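Local atomic coordinates of hypothetical protein UNP Q5LQD5_SILPO (PDB entry 2IMH), a protein that is of unknown function, a bacterial member of the DUF1028 family built around two facing antiparallel beta sheets with helices packed against them. Residues G15-A20 and M89-N94; F112-A117 and E133-S138; G24-G29 and I182-D187; A97-G100 and I106-S109. All blocks are in the same frame, centred on the assembly; numbering follows the deposited sequence. Where two conformers were deposited one is given.

Contact 1: G15-A20 and M89-N94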
loop_
_atom_site.group_PDB
_atom_site.type_symbol
_atom_site.label_atom_id
_atom_site.label_comp_id
_atom_site.label_asym_id
_atom_site.label_seq_id
_atom_site.Cartn_x
_atom_site.Cartn_y
_atom_site.Cartn_z
ATOM N N GLY A 15 15.499 -0.252 1.126
ATOM C CA GLY A 15 14.935 0.626 2.131
ATOM C C GLY A 15 13.629 1.220 1.631
ATOM O O GLY A 15 12.999 2.012 2.339
ATOM N N ALA A 16 13.207 0.829 0.423
ATOM C CA ALA A 16 11.887 1.265 -0.062
ATOM C C ALA A 16 10.803 0.741 0.861
ATOM O O ALA A 16 10.952 -0.318 1.483
ATOM C CB ALA A 16 11.630 0.783 -1.472
ATOM N N ILE A 17 9.713 1.490 0.928
ATOM C CA ILE A 17 8.507 1.052 1.635
ATOM C C ILE A 17 7.352 1.126 0.643
ATOM O O ILE A 17 7.385 1.916 -0.309
ATOM C CB ILE A 17 8.233 1.894 2.904
ATOM C CG1 ILE A 17 8.123 3.404 2.589
ATOM C CG2 ILE A 17 9.294 1.574 3.976
ATOM C CD1 ILE A 17 7.663 4.263 3.789
ATOM N N GLY A 18 6.349 0.284 0.831
ATOM C CA GLY A 18 5.218 0.349 -0.080
ATOM C C GLY A 18 3.987 -0.372 0.382
ATOM O O GLY A 18 3.954 -0.959 1.459
ATOM N N GLY A 19 2.956 -0.291 -0.445
ATOM C CA GLY A 19 1.714 -1.001 -0.154
ATOM C C GLY A 19 0.905 -1.139 -1.426
ATOM O O GLY A 19 1.178 -0.457 -2.430
ATOM N N ALA A 20 -0.087 -2.015 -1.378
ATOM C CA ALA A 20 -0.986 -2.206 -2.505
ATOM C C ALA A 20 -2.327 -2.644 -1.976
ATOM O O ALA A 20 -2.400 -3.257 -0.911
ATOM C CB ALA A 20 -0.433 -3.217 -3.454
HETATM N N MSE A 89 2.951 -0.027 9.484
HETATM C CA MSE A 89 4.244 -0.686 9.477
HETATM C C MSE A 89 5.322 0.379 9.590
HETATM O O MSE A 89 5.207 1.422 8.959
HETATM C CB MSE A 89 4.430 -1.472 8.160
HETATM C CG MSE A 89 5.755 -2.196 8.067
HETATM SE SE MSE A 89 6.265 -2.521 6.201
HETATM C CE MSE A 89 6.701 -0.686 5.689
ATOM N N ASP A 90 6.362 0.130 10.386
ATOM C CA ASP A 90 7.433 1.109 10.548
ATOM C C ASP A 90 8.524 0.903 9.510
ATOM O O ASP A 90 8.411 0.017 8.662
ATOM C CB ASP A 90 7.977 1.154 11.998
ATOM C CG ASP A 90 8.886 -0.027 12.368
ATOM O OD1 ASP A 90 9.287 -0.841 11.502
ATOM O OD2 ASP A 90 9.214 -0.116 13.590
ATOM N N LEU A 91 9.572 1.730 9.575
ATOM C CA LEU A 91 10.588 1.750 8.522
ATOM C C LEU A 91 11.470 0.513 8.511
ATOM O O LEU A 91 12.207 0.288 7.537
ATOM C CB LEU A 91 11.456 3.014 8.623
ATOM C CG LEU A 91 10.749 4.337 8.339
ATOM C CD1 LEU A 91 11.698 5.486 8.667
ATOM C CD2 LEU A 91 10.290 4.433 6.864
ATOM N N LEU A 92 11.383 -0.303 9.561
ATOM C CA LEU A 92 12.123 -1.558 9.612
ATOM C C LEU A 92 11.208 -2.780 9.483
ATOM O O LEU A 92 11.633 -3.914 9.761
ATOM C CB LEU A 92 12.975 -1.636 10.888
ATOM C CG LEU A 92 14.262 -0.793 10.828
ATOM C CD1 LEU A 92 14.805 -0.505 12.211
ATOM C CD2 LEU A 92 15.306 -1.482 9.943
ATOM N N GLY A 93 9.954 -2.546 9.078
ATOM C CA GLY A 93 9.063 -3.645 8.720
ATOM C C GLY A 93 8.246 -4.226 9.857
ATOM O O GLY A 93 7.481 -5.171 9.645
ATOM N N ASN A 94 8.398 -3.669 11.057
ATOM C CA ASN A 94 7.544 -4.026 12.194
ATOM C C ASN A 94 6.136 -3.540 11.928
ATOM O O ASN A 94 5.967 -2.446 11.406
ATOM C CB ASN A 94 8.091 -3.356 13.452
ATOM C CG ASN A 94 9.503 -3.770 13.721
ATOM O OD1 ASN A 94 9.760 -4.935 14.059
ATOM N ND2 ASN A 94 10.438 -2.855 13.510
#

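Contact 2: F112-A117 and E133-S138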
loop_
_atom_site.group_PDB
_atom_site.type_symbol
_atom_site.label_atom_id
_atom_site.label_comp_id
_atom_site.label_asym_id
_atom_site.label_seq_id
_atom_site.Cartn_x
_atom_site.Cartn_y
_atom_site.Cartn_z
ATOM N N PHE A 112 3.953 -10.753 8.505
ATOM C CA PHE A 112 4.958 -11.640 7.931
ATOM C C PHE A 112 6.281 -10.886 8.011
ATOM O O PHE A 112 6.296 -9.741 8.428
ATOM C CB PHE A 112 4.583 -12.044 6.496
ATOM C CG PHE A 112 4.282 -10.880 5.586
ATOM C CD1 PHE A 112 5.297 -10.275 4.860
ATOM C CD2 PHE A 112 2.979 -10.394 5.458
ATOM C CE1 PHE A 112 5.036 -9.188 4.012
ATOM C CE2 PHE A 112 2.693 -9.311 4.615
ATOM C CZ PHE A 112 3.721 -8.702 3.895
ATOM N N ALA A 113 7.416 -11.512 7.731
ATOM C CA ALA A 113 8.692 -10.906 8.167
ATOM C C ALA A 113 8.833 -9.395 7.897
ATOM O O ALA A 113 9.311 -8.634 8.756
ATOM C CB ALA A 113 9.874 -11.663 7.578
ATOM N N SER A 114 8.402 -8.967 6.717
ATOM C CA SER A 114 8.654 -7.605 6.256
ATOM C C SER A 114 7.380 -6.848 5.903
ATOM O O SER A 114 7.379 -6.028 4.984
ATOM C CB SER A 114 9.557 -7.645 5.028
ATOM O OG SER A 114 8.866 -8.236 3.942
ATOM N N GLY A 115 6.301 -7.102 6.638
ATOM C CA GLY A 115 5.024 -6.474 6.323
ATOM C C GLY A 115 3.786 -7.044 6.978
ATOM O O GLY A 115 3.876 -7.803 7.946
ATOM N N ILE A 116 2.630 -6.676 6.431
ATOM C CA ILE A 116 1.339 -7.042 7.028
ATOM C C ILE A 116 0.258 -6.992 5.951
ATOM O O ILE A 116 0.205 -6.057 5.153
ATOM C CB ILE A 116 0.985 -6.141 8.258
ATOM C CG1 ILE A 116 -0.283 -6.629 8.976
ATOM C CG2 ILE A 116 0.831 -4.656 7.857
ATOM C CD1 ILE A 116 -0.481 -5.963 10.329
ATOM N N ALA A 117 -0.575 -8.025 5.932
ATOM C CA ALA A 117 -1.721 -8.090 5.044
ATOM C C ALA A 117 -2.964 -7.950 5.926
ATOM O O ALA A 117 -2.987 -8.487 7.032
ATOM C CB ALA A 117 -1.737 -9.430 4.357
ATOM N N GLU A 133 1.657 -15.512 1.284
ATOM C CA GLU A 133 2.485 -16.521 0.618
ATOM C C GLU A 133 3.011 -16.009 -0.726
ATOM O O GLU A 133 4.189 -16.163 -1.028
ATOM C CB GLU A 133 1.683 -17.811 0.406
ATOM C CG GLU A 133 2.439 -18.914 -0.347
ATOM C CD GLU A 133 1.570 -20.127 -0.701
ATOM O OE1 GLU A 133 0.342 -20.116 -0.441
ATOM O OE2 GLU A 133 2.121 -21.111 -1.249
ATOM N N ALA A 134 2.135 -15.408 -1.533
ATOM C CA ALA A 134 2.547 -14.875 -2.839
ATOM C C ALA A 134 3.617 -13.794 -2.707
ATOM O O ALA A 134 4.610 -13.818 -3.441
ATOM C CB ALA A 134 1.358 -14.368 -3.626
ATOM N N PHE A 135 3.442 -12.871 -1.767
ATOM C CA PHE A 135 4.441 -11.816 -1.561
ATOM C C PHE A 135 5.793 -12.371 -1.119
ATOM O O PHE A 135 6.829 -12.024 -1.684
ATOM C CB PHE A 135 3.965 -10.780 -0.540
ATOM C CG PHE A 135 4.906 -9.639 -0.393
ATOM C CD1 PHE A 135 4.865 -8.567 -1.293
ATOM C CD2 PHE A 135 5.880 -9.654 0.606
ATOM C CE1 PHE A 135 5.774 -7.529 -1.180
ATOM C CE2 PHE A 135 6.777 -8.616 0.730
ATOM C CZ PHE A 135 6.729 -7.558 -0.173
ATOM N N VAL A 136 5.777 -13.238 -0.110
ATOM C CA VAL A 136 7.028 -13.721 0.465
ATOM C C VAL A 136 7.743 -14.711 -0.456
ATOM O O VAL A 136 8.967 -14.739 -0.489
ATOM C CB VAL A 136 6.852 -14.280 1.905
ATOM C CG1 VAL A 136 6.323 -13.184 2.836
ATOM C CG2 VAL A 136 5.941 -15.492 1.919
ATOM N N ALA A 137 6.985 -15.491 -1.228
ATOM C CA ALA A 137 7.580 -16.486 -2.131
ATOM C C ALA A 137 8.182 -15.879 -3.396
ATOM O O ALA A 137 9.059 -16.479 -4.012
ATOM C CB ALA A 137 6.556 -17.546 -2.497
ATOM N N SER A 138 7.707 -14.699 -3.788
ATOM C CA SER A 138 8.134 -14.091 -5.041
ATOM C C SER A 138 9.570 -13.597 -4.976
ATOM O O SER A 138 9.968 -12.938 -4.007
ATOM C CB SER A 138 7.223 -12.934 -5.419
ATOM O OG SER A 138 7.695 -12.304 -6.605
#

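Contact 3: G24-G29 and I182-D187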
loop_
_atom_site.group_PDB
_atom_site.type_symbol
_atom_site.label_atom_id
_atom_site.label_comp_id
_atom_site.label_asym_id
_atom_site.label_seq_id
_atom_site.Cartn_x
_atom_site.Cartn_y
_atom_site.Cartn_z
ATOM N N GLY A 24 -13.835 -3.987 -3.806
ATOM C CA GLY A 24 -14.993 -4.023 -4.684
ATOM C C GLY A 24 -15.734 -2.690 -4.761
ATOM O O GLY A 24 -16.936 -2.670 -5.063
ATOM N N SER A 25 -15.022 -1.588 -4.501
ATOM C CA SER A 25 -15.574 -0.241 -4.578
ATOM C C SER A 25 -14.591 0.715 -5.273
ATOM O O SER A 25 -13.601 0.267 -5.854
ATOM C CB SER A 25 -15.944 0.258 -3.177
ATOM O OG SER A 25 -16.776 1.412 -3.229
ATOM N N LEU A 26 -14.857 2.015 -5.205
ATOM C CA LEU A 26 -14.062 3.019 -5.943
ATOM C C LEU A 26 -12.870 3.525 -5.148
ATOM O O LEU A 26 -12.891 3.526 -3.922
ATOM C CB LEU A 26 -14.938 4.219 -6.293
ATOM C CG LEU A 26 -16.273 3.927 -6.970
ATOM C CD1 LEU A 26 -16.970 5.250 -7.272
ATOM C CD2 LEU A 26 -16.115 3.072 -8.254
ATOM N N CYS A 27 -11.844 3.992 -5.862
ATOM C CA CYS A 27 -10.853 4.871 -5.264
ATOM C C CYS A 27 -10.107 4.267 -4.071
ATOM O O CYS A 27 -9.731 4.995 -3.152
ATOM C CB CYS A 27 -11.511 6.194 -4.833
ATOM S SG CYS A 27 -12.307 7.120 -6.185
ATOM N N VAL A 28 -9.871 2.952 -4.081
ATOM C CA VAL A 28 -9.100 2.353 -2.981
ATOM C C VAL A 28 -7.793 3.094 -2.657
ATOM O O VAL A 28 -7.446 3.272 -1.493
ATOM C CB VAL A 28 -8.809 0.844 -3.198
ATOM C CG1 VAL A 28 -7.951 0.618 -4.460
ATOM C CG2 VAL A 28 -8.155 0.234 -1.944
ATOM N N GLY A 29 -7.049 3.523 -3.678
ATOM C CA GLY A 29 -5.780 4.232 -3.403
ATOM C C GLY A 29 -5.990 5.491 -2.564
ATOM O O GLY A 29 -5.194 5.791 -1.677
ATOM N N ILE A 182 -5.866 2.851 -10.041
ATOM C CA ILE A 182 -7.021 2.547 -10.880
ATOM C C ILE A 182 -8.234 2.748 -9.988
ATOM O O ILE A 182 -8.532 1.909 -9.134
ATOM C CB ILE A 182 -6.979 1.081 -11.401
ATOM C CG1 ILE A 182 -5.644 0.773 -12.121
ATOM C CG2 ILE A 182 -8.181 0.794 -12.308
ATOM C CD1 ILE A 182 -5.366 1.624 -13.356
ATOM N N ASP A 183 -8.907 3.888 -10.140
ATOM C CA ASP A 183 -9.975 4.248 -9.192
ATOM C C ASP A 183 -11.307 3.598 -9.559
ATOM O O ASP A 183 -12.218 3.499 -8.721
ATOM C CB ASP A 183 -10.135 5.771 -9.117
ATOM C CG ASP A 183 -9.101 6.431 -8.205
ATOM O OD1 ASP A 183 -8.265 5.725 -7.579
ATOM O OD2 ASP A 183 -9.120 7.684 -8.143
ATOM N N TYR A 184 -11.415 3.166 -10.812
ATOM C CA TYR A 184 -12.553 2.361 -11.271
ATOM C C TYR A 184 -12.176 1.597 -12.535
ATOM O O TYR A 184 -11.609 2.166 -13.485
ATOM C CB TYR A 184 -13.790 3.233 -11.540
ATOM C CG TYR A 184 -14.865 2.464 -12.281
ATOM C CD1 TYR A 184 -15.714 1.585 -11.601
ATOM C CD2 TYR A 184 -15.002 2.584 -13.672
ATOM C CE1 TYR A 184 -16.691 0.864 -12.280
ATOM C CE2 TYR A 184 -15.979 1.857 -14.366
ATOM C CZ TYR A 184 -16.811 0.999 -13.660
ATOM O OH TYR A 184 -17.787 0.275 -14.327
ATOM N N HIS A 185 -12.475 0.304 -12.543
ATOM C CA HIS A 185 -12.417 -0.489 -13.774
ATOM C C HIS A 185 -13.540 -1.505 -13.662
ATOM O O HIS A 185 -13.701 -2.096 -12.597
ATOM C CB HIS A 185 -11.062 -1.198 -13.927
ATOM C CG HIS A 185 -10.859 -1.832 -15.270
ATOM N ND1 HIS A 185 -11.369 -3.073 -15.598
ATOM C CD2 HIS A 185 -10.191 -1.396 -16.368
ATOM C CE1 HIS A 185 -11.022 -3.372 -16.840
ATOM N NE2 HIS A 185 -10.313 -2.367 -17.333
ATOM N N PRO A 186 -14.332 -1.689 -14.743
ATOM C CA PRO A 186 -15.544 -2.518 -14.680
ATOM C C PRO A 186 -15.310 -4.002 -14.382
ATOM O O PRO A 186 -16.200 -4.664 -13.809
ATOM C CB PRO A 186 -16.186 -2.323 -16.069
ATOM C CG PRO A 186 -15.075 -1.908 -16.956
ATOM C CD PRO A 186 -14.137 -1.103 -16.081
ATOM N N ASP A 187 -14.134 -4.537 -14.715
ATOM C CA ASP A 187 -13.946 -5.981 -14.540
ATOM C C ASP A 187 -12.566 -6.455 -14.102
ATOM O O ASP A 187 -12.443 -7.581 -13.646
ATOM C CB ASP A 187 -14.318 -6.700 -15.832
ATOM C CG ASP A 187 -13.478 -6.245 -16.977
ATOM O OD1 ASP A 187 -12.327 -6.722 -17.072
ATOM O OD2 ASP A 187 -13.952 -5.388 -17.764
HETATM O O HOH W 1 -7.358 3.351 -6.557
#

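Contact 4: A97-G100 and I106-S109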
loop_
_atom_site.group_PDB
_atom_site.type_symbol
_atom_site.label_atom_id
_atom_site.label_comp_id
_atom_site.label_asym_id
_atom_site.label_seq_id
_atom_site.Cartn_x
_atom_site.Cartn_y
_atom_site.Cartn_z
ATOM N N ALA A 97 -1.944 -4.516 13.336
ATOM C CA ALA A 97 -3.259 -4.177 12.824
ATOM C C ALA A 97 -4.308 -4.172 13.929
ATOM O O ALA A 97 -4.162 -4.843 14.962
ATOM C CB ALA A 97 -3.669 -5.139 11.719
ATOM N N PHE A 98 -5.366 -3.409 13.686
ATOM C CA PHE A 98 -6.578 -3.470 14.489
ATOM C C PHE A 98 -7.735 -3.806 13.539
ATOM O O PHE A 98 -7.857 -3.209 12.453
ATOM C CB PHE A 98 -6.839 -2.124 15.155
ATOM C CG PHE A 98 -8.232 -1.992 15.716
ATOM C CD1 PHE A 98 -8.519 -2.443 17.006
ATOM C CD2 PHE A 98 -9.259 -1.436 14.946
ATOM C CE1 PHE A 98 -9.816 -2.338 17.522
ATOM C CE2 PHE A 98 -10.566 -1.328 15.448
ATOM C CZ PHE A 98 -10.837 -1.794 16.743
ATOM N N THR A 99 -8.591 -4.738 13.945
ATOM C CA THR A 99 -9.756 -5.072 13.129
ATOM C C THR A 99 -11.032 -4.930 13.969
ATOM O O THR A 99 -11.262 -5.716 14.890
ATOM C CB THR A 99 -9.639 -6.490 12.504
ATOM O OG1 THR A 99 -8.489 -6.556 11.644
ATOM C CG2 THR A 99 -10.894 -6.837 11.687
ATOM N N GLY A 100 -11.841 -3.921 13.649
ATOM C CA GLY A 100 -13.088 -3.673 14.393
ATOM C C GLY A 100 -14.060 -4.832 14.238
ATOM O O GLY A 100 -14.090 -5.515 13.194
ATOM N N ILE A 106 -15.454 -12.293 5.946
ATOM C CA ILE A 106 -14.368 -12.661 6.837
ATOM C C ILE A 106 -13.338 -11.503 6.918
ATOM O O ILE A 106 -13.163 -10.767 5.945
ATOM C CB ILE A 106 -13.756 -14.021 6.377
ATOM C CG1 ILE A 106 -14.758 -15.155 6.684
ATOM C CG2 ILE A 106 -12.386 -14.273 7.014
ATOM C CD1 ILE A 106 -14.637 -16.381 5.806
ATOM N N LYS A 107 -12.727 -11.329 8.099
ATOM C CA LYS A 107 -11.729 -10.260 8.410
ATOM C C LYS A 107 -10.617 -10.988 9.224
ATOM O O LYS A 107 -10.954 -11.857 9.997
ATOM C CB LYS A 107 -12.407 -9.107 9.167
ATOM C CG LYS A 107 -13.257 -9.528 10.400
ATOM C CD LYS A 107 -14.070 -8.365 10.921
ATOM C CE LYS A 107 -14.909 -8.726 12.146
ATOM N NZ LYS A 107 -16.267 -9.233 11.762
ATOM N N GLY A 108 -9.320 -10.663 9.193
ATOM C CA GLY A 108 -8.681 -9.513 9.745
ATOM C C GLY A 108 -7.262 -9.380 9.205
ATOM O O GLY A 108 -7.117 -8.693 8.239
ATOM N N SER A 109 -6.232 -10.029 9.786
ATOM C CA SER A 109 -4.833 -9.671 9.414
ATOM C C SER A 109 -3.765 -10.740 9.613
ATOM O O SER A 109 -3.923 -11.653 10.428
ATOM C CB SER A 109 -4.392 -8.377 10.126
ATOM O OG SER A 109 -4.347 -8.540 11.540
HETATM O O HOH W 2 -6.551 -8.021 12.933
#

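Contact 1: G15-A20 and M89-N94
Ile17, Met89 and Leu91 meet through methyl groups; the flat groups here, the Asp90 carboxylate and the Asn94 amide, sit behind them in the turn. Asn94 ND2 bonds to both oxygens of Asp90, each accepting through its syn lone pair, OD2 at 3.0 Å, with the carboxylate somewhat tilted from the amide plane. Leu92 N and Asn94 N reach Asp90 OD1 from opposite sides of the carboxylate plane, each about 50° out of it, the first making an Asx turn. Three donors thus grip one oxygen and fix the rotation of the acid. Backbone bonds complete a type I turn with a G1 bulge, Gly93 taking the positive phi (89°); this turn is the tip of the hairpin joining strands 85-90 and 95-99. That hairpin belongs to the four-stranded sheet, whereas Ile17 lies on strand 16-23 of the six-stranded one, making this a sheet-against-sheet contact of the sandwich interior. Selenomethionine Met89 bends at its last torsion (chi3 71°), which swings CE onto Ile17 CG2 at 3.8 Å. Leu91 lays CD2 against Ile17 CD1 at 4.0 Å. From strand 40-45, Met41 touches both Ile17 and Met89.

Contact 2: F112-A117 and E133-S138
Phe135 and Val136, on the last turn of helix 126-137, both press on Phe112. Coming first along the helix, Phe135 holds CG anti to its backbone N (chi1 -175°), and the ring reaches out to the hairpin of strands 108-112 and 115-120. Its CD2 comes to 3.5 Å from Phe112 CE1. The two rings are neither stacked nor set edge to face: their planes make 48° and their centroids lie 5.5 Å apart. In the conformer given, Ser114 OG lies at the ring edge, 3.9 Å from Phe135 CE2. Phe135 also touches Ile7 and Ala9 of strand 4-11 and Leu146 of helix 142-155, so it packs on the six-stranded sheet and on a second helix. Val136 follows, exposed to solvent; in the conformer described, one of two modelled, CG1 meets Phe112 CD1 at 3.7 Å. Ser138 then leaves the helix, its OG bonded to Leu140 N.

On the strand side Phe112 and Gly115 close the tight hairpin with paired backbone bonds. Phe112 folds its ring back (chi1 53°) so that Gly115 C lies 3.4 Å above one face; a beta carbon on Gly115 would collide with Phe112 CZ. Cutting Phe112 back to an alanine would probably open a gap under the helix end, leaving Phe135 CD2 and Val136 CG1 without the ring they rest on. With apolar carbons doing the work here, the link between hairpin and helix end rests on shape and burial rather than on directed bonds, with the Phe112 ring as the shared surface.

Contact 3: G24-G29 and I182-D187
The one direct hydrogen bond between the segments joins Cys27 N to Asp183 O: 2.9 Å long, nearly straight at 160°, and received in the carbonyl plane on a lone pair. The same oxygen takes a CA-H...O contact from Leu26 CA at 3.4 Å, so the two successive residues of the loop rest on a single carbonyl.

A water-mediated bond lies beside it. Water 1 is 2.9 Å from Gly29 N and 2.7 Å from Asp183 OD1, linking the carboxylate to the first turn of helix 28-32. Cys27 occupies the N-cap position of that helix, the next element after strand 16-23; the contact therefore pins a helix start to the loop between strand 175-182 and helix 189-200. The amino end of the helix may help to settle the acid's negative charge, but the main charged partner of Asp183 is Arg181, in a salt bridge through OD2.

Van der Waals contacts cover the rest. Cys27 SG lies alongside the carboxylate, 3.8 Å from Asp183 OD2. At the surface Leu26, with CG beside its backbone N (chi1 -51°), brings CD2 to 3.7 Å from Tyr184 CD1, approaching the ring obliquely, while Pro186 N lies over one face, toward its margin.

Contact 4: A97-G100 and I106-S109
Thr99 sits against Lys107 and Gly108 and makes the largest share of this contact. Its methyl CG2, anti to the backbone N, packs along the aliphatic part of Lys107, touching CB, CG and CD, the last at 3.6 Å. The hydroxyl branch points elsewhere: Thr99 OG1 lies 3.5 Å from Gly108 CA, where a beta carbon would be tight. Ala97 CB meets Ser109 OG at 3.5 Å, and Lys107 CE runs past Gly100 O at the same separation.

Just outside this layer, water 2 spans the strands, 2.8 Å from Thr99 OG1 and 2.7 Å from Ser109 OG. Gln85 NE2, on the neighbouring strand 85-90, also bonds to Thr99 OG1 and so helps set its position. The ammonium of Lys107 turns off its chain at chi4 (-90°) and forms a salt bridge with Asp105, with Asn103 O as a further partner; Asn103 ND2 in turn bonds to Gly100 O. The connecting loop thereby ties down its own ends. Strand 95-99 is an outermost strand of the four-stranded sheet and strand 108-112 one of the six-stranded sheet, so the contact joins edge strands of the two sheets where the chain passes from one to the other.

A valine in place of Thr99 would probably leave water 2 and Gln85 NE2 each short of a partner. Packing of a methyl on a lysine chain and a shared water, rather than strand pairing, bridge the two edge strands.

In the fold
Contact 1 is the buried one, contact 2 is partly buried, and contacts 3 and 4 lie at the surface. Contacts 1 and 4 both join the four-stranded sheet to the six-stranded one, 19 Å apart between centres: inside, only apolar methyl groups meet, whereas at the edge a water and hydroxyls enter. Contact 2 works on the six-stranded sheet too, but fastens a helix to it through aromatic packing. It touches contact 1 where Met89 SE packs on Ser114 O, and contact 4 through Ile116 CD1 and Ala97 CB. Contact 3 touches none of these, though its first segment follows strand 16-23 of contact 1, and alone has a direct hydrogen bond between its segments.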